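PDB 1FBN: MJ fibrillarin homologue from Methanocaldococcus jannaschii, which probably methylates ribose 2'-hydroxyls of rRNA and tRNA with S-adenosyl-L-methionine, at sites chosen by a guide RNA in box C/D ribonucleoprotein particles. Local coordinates for residues Ile199-Ala202 and Lys206-Asp209; Val211-Glu214 and Asp219-Met222. One frame throughout, in Å; residues are numbered along the deposited sequence.

Interaction 1 of 2, residues Ile199-Ala202 and Lys206-Asp209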
# COMPACT_ATOMS: atom_id res chain seq x y z
N ILE A 199 0.06 -0.02 -20.55
CA ILE A 199 -1.31 -0.49 -20.29
C ILE A 199 -2.01 0.44 -19.30
O ILE A 199 -3.16 0.82 -19.51
CB ILE A 199 -1.33 -1.94 -19.75
CG1 ILE A 199 -0.92 -2.92 -20.86
CG2 ILE A 199 -2.71 -2.30 -19.20
CD1 ILE A 199 -0.86 -4.37 -20.42
N LEU A 200 -1.31 0.81 -18.23
CA LEU A 200 -1.86 1.70 -17.22
C LEU A 200 -2.16 3.08 -17.80
O LEU A 200 -3.21 3.66 -17.52
CB LEU A 200 -0.92 1.82 -16.03
CG LEU A 200 -0.75 0.56 -15.17
CD1 LEU A 200 0.32 0.78 -14.12
CD2 LEU A 200 -2.08 0.18 -14.53
N GLU A 201 -1.23 3.60 -18.60
CA GLU A 201 -1.40 4.92 -19.21
C GLU A 201 -2.55 4.92 -20.21
O GLU A 201 -3.34 5.86 -20.25
CB GLU A 201 -0.09 5.39 -19.86
CG GLU A 201 1.02 5.64 -18.84
CD GLU A 201 2.30 6.20 -19.43
OE1 GLU A 201 2.84 5.60 -20.38
OE2 GLU A 201 2.77 7.24 -18.93
N ALA A 202 -2.66 3.84 -20.97
CA ALA A 202 -3.74 3.69 -21.95
C ALA A 202 -5.07 3.56 -21.20
O ALA A 202 -6.12 3.96 -21.71
CB ALA A 202 -3.50 2.46 -22.81
N LYS A 206 -1.69 8.64 -15.37
CA LYS A 206 -0.53 9.43 -15.75
C LYS A 206 0.48 9.00 -14.68
O LYS A 206 0.29 9.27 -13.50
CB LYS A 206 -0.81 10.93 -15.65
CG LYS A 206 0.40 11.80 -16.02
CD LYS A 206 0.04 13.29 -16.03
CE LYS A 206 1.28 14.18 -16.14
NZ LYS A 206 1.96 14.06 -17.47
N ILE A 207 1.51 8.27 -15.10
CA ILE A 207 2.52 7.77 -14.17
C ILE A 207 3.40 8.88 -13.60
O ILE A 207 4.13 9.56 -14.34
CB ILE A 207 3.40 6.68 -14.83
CG1 ILE A 207 2.51 5.55 -15.39
CG2 ILE A 207 4.41 6.14 -13.82
CD1 ILE A 207 1.62 4.85 -14.36
N VAL A 208 3.33 9.07 -12.28
CA VAL A 208 4.09 10.11 -11.59
C VAL A 208 5.24 9.62 -10.72
O VAL A 208 6.04 10.42 -10.25
CB VAL A 208 3.16 11.04 -10.74
CG1 VAL A 208 2.20 11.79 -11.66
CG2 VAL A 208 2.40 10.25 -9.69
N ASP A 209 5.33 8.30 -10.51
CA ASP A 209 6.42 7.72 -9.73
C ASP A 209 6.59 6.26 -10.11
O ASP A 209 5.64 5.59 -10.55
CB ASP A 209 6.17 7.85 -8.22
CG ASP A 209 7.47 7.98 -7.42
OD1 ASP A 209 8.52 7.48 -7.87
OD2 ASP A 209 7.44 8.58 -6.32
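Ile207 receives two neighbouring residues of the helix on different parts of its side chain: Leu200 at its terminal methyl and Glu201 at its CG1 methylene. The closer fit is with Glu201, although this residue lies at the exposed rim. Its CG comes within 3.8 Å of Ile207 CG1, and beyond CG the extended chain crosses the isoleucine at about a right angle. OE2 passes 3.9 Å from the same Ile207 CG1, so the stem and one carboxylate oxygen both lie near the CG1 methylene while the residue remains exposed.

On the inner side the contact is looser but buried: Leu200 CD1 approaches Ile207 CD1, methyl to methyl, at 4.3 Å. Ile207 reaches this position by setting CG1 beside its own backbone N and then bending again at chi2 (-59°), which turns CD1 toward the helix. Ala157 and Leu160 of helix 156-167 and Ile176 of strand 172-179 also pack against Leu200. No hydrogen bond links the two segments, and the buried Ile207 N has no partner. Further along, a classic beta bulge sets Val208 and Asp209 together opposite Val224 of strand 220-227.

A chain that turns back after a helix and sets the helix's last turn against an edge strand is in keeping with the last helix of the Rossmann-like methyltransferase fold leading into its edge strand 205-212, before the final strand 220-227.

Interaction 2 of 2, residues Val211-Glu214 and Asp219-Met222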
# COMPACT_ATOMS: atom_id res chain seq x y z
N VAL A 211 9.22 3.06 -8.57
CA VAL A 211 10.28 2.65 -7.65
C VAL A 211 10.64 1.17 -7.71
O VAL A 211 9.79 0.30 -7.49
CB VAL A 211 9.90 2.99 -6.17
CG1 VAL A 211 11.08 2.72 -5.25
CG2 VAL A 211 9.46 4.44 -6.04
N ASP A 212 11.90 0.90 -8.01
CA ASP A 212 12.41 -0.47 -8.04
C ASP A 212 12.70 -0.80 -6.57
O ASP A 212 13.59 -0.20 -5.96
CB ASP A 212 13.70 -0.54 -8.87
CG ASP A 212 14.23 -1.97 -9.03
OD1 ASP A 212 13.67 -2.91 -8.43
OD2 ASP A 212 15.22 -2.15 -9.77
N ILE A 213 11.93 -1.72 -6.00
CA ILE A 213 12.11 -2.11 -4.60
C ILE A 213 13.09 -3.29 -4.49
O ILE A 213 13.09 -4.03 -3.52
CB ILE A 213 10.76 -2.42 -3.94
CG1 ILE A 213 10.05 -3.57 -4.66
CG2 ILE A 213 9.87 -1.19 -4.00
CD1 ILE A 213 8.78 -4.04 -3.95
N GLU A 214 13.96 -3.35 -5.49
CA GLU A 214 15.01 -4.34 -5.72
C GLU A 214 15.61 -5.20 -4.60
O GLU A 214 15.59 -6.44 -4.72
CB GLU A 214 16.14 -3.71 -6.55
CG GLU A 214 17.46 -4.47 -6.59
CD GLU A 214 18.57 -3.73 -5.86
OE1 GLU A 214 18.78 -2.53 -6.15
OE2 GLU A 214 19.24 -4.34 -5.00
N ASP A 219 12.70 -8.04 -8.98
CA ASP A 219 11.88 -7.79 -10.16
C ASP A 219 10.46 -7.33 -9.82
O ASP A 219 9.47 -7.82 -10.38
CB ASP A 219 11.88 -8.99 -11.11
CG ASP A 219 13.24 -9.20 -11.77
OD1 ASP A 219 13.84 -8.20 -12.22
OD2 ASP A 219 13.70 -10.36 -11.85
N HIS A 220 10.39 -6.39 -8.88
CA HIS A 220 9.14 -5.78 -8.41
C HIS A 220 9.32 -4.27 -8.53
O HIS A 220 10.36 -3.73 -8.14
CB HIS A 220 8.88 -6.10 -6.93
CG HIS A 220 8.19 -7.40 -6.69
ND1 HIS A 220 8.80 -8.62 -6.87
CD2 HIS A 220 6.94 -7.67 -6.23
CE1 HIS A 220 7.96 -9.58 -6.53
NE2 HIS A 220 6.83 -9.03 -6.13
N VAL A 221 8.30 -3.60 -9.06
CA VAL A 221 8.32 -2.14 -9.21
C VAL A 221 7.00 -1.54 -8.75
O VAL A 221 5.93 -2.04 -9.10
CB VAL A 221 8.56 -1.71 -10.69
CG1 VAL A 221 8.36 -0.22 -10.84
CG2 VAL A 221 9.96 -2.10 -11.13
N MSE A 222 7.08 -0.50 -7.92
CA MSE A 222 5.89 0.19 -7.43
C MSE A 222 5.58 1.35 -8.38
O MSE A 222 6.41 2.24 -8.58
CB MSE A 222 6.13 0.72 -6.00
CG MSE A 222 4.96 1.50 -5.38
SE MSE A 222 3.52 0.49 -4.93
CE MSE A 222 4.00 -0.06 -3.34
O HOH W 1 13.08 -5.52 -8.08
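Ile213 packs against the CB of His220 just beyond the last paired residues of the strands. From its CB, chi1 of 60° puts CG1 between the backbone N and the carbonyl carbon, and this brings CG1 to 3.6 Å from His220 CB, close to His220 O as well. The chain then runs straight on, so that CD1 at its tip also rests 3.6 Å from His220 CB and meets the imidazole obliquely. Ala61 and Ala62 of helix 58-64 pack against the same isoleucine. Its backbone adds only a weak bond, Ile213 N to His220 O at 3.3 Å.

These residues form the loop end of the beta hairpin made by strands 205-212 and 220-227. Strand 220-227, inserted between 172-179 and 205-212, is the one antiparallel strand that sets the class I methyltransferase sheet apart from a fully parallel Rossmann sheet. Val211 and Met222, a selenomethionine, form a hydrogen-bonded pair, with Val211 N to Met222 O and Met222 N to Val211 O both at 2.9 Å. Next to them, Asp212 and Val221 are a non-hydrogen-bonded pair.

Toward the loop, a water donates to Asp212 OD1 at 2.7 Å and accepts from His220 N at 2.9 Å, spanning the two segments where direct pairing gives out. Asp212 OD1 also takes a weak bond from Glu214 N. His220 ND1 is hydrogen-bonded to Lys218 O, and the His220 side chain lies about 6 Å from that of Asp150, predicted to bind S-adenosyl-L-methionine.

How the interactions relate
Read from the N terminus, the chain leaves helix 189-203, turns within a few residues and enters strand 205-212; interaction 1 closes that short loop by setting the last turn of the helix against the beginning of the strand. The strand continues to interaction 2, whose centre is about 16 Å from that of interaction 1. At its far end the chain reverses, and interaction 2 closes the second loop by pairing 211-214 with 219-222 at the start of strand 220-227. The loops follow in series, neither nested nor crossed. Strand 205-212 is common to both, so helix, edge strand and inner strand are joined successively at one edge of the mixed sheet.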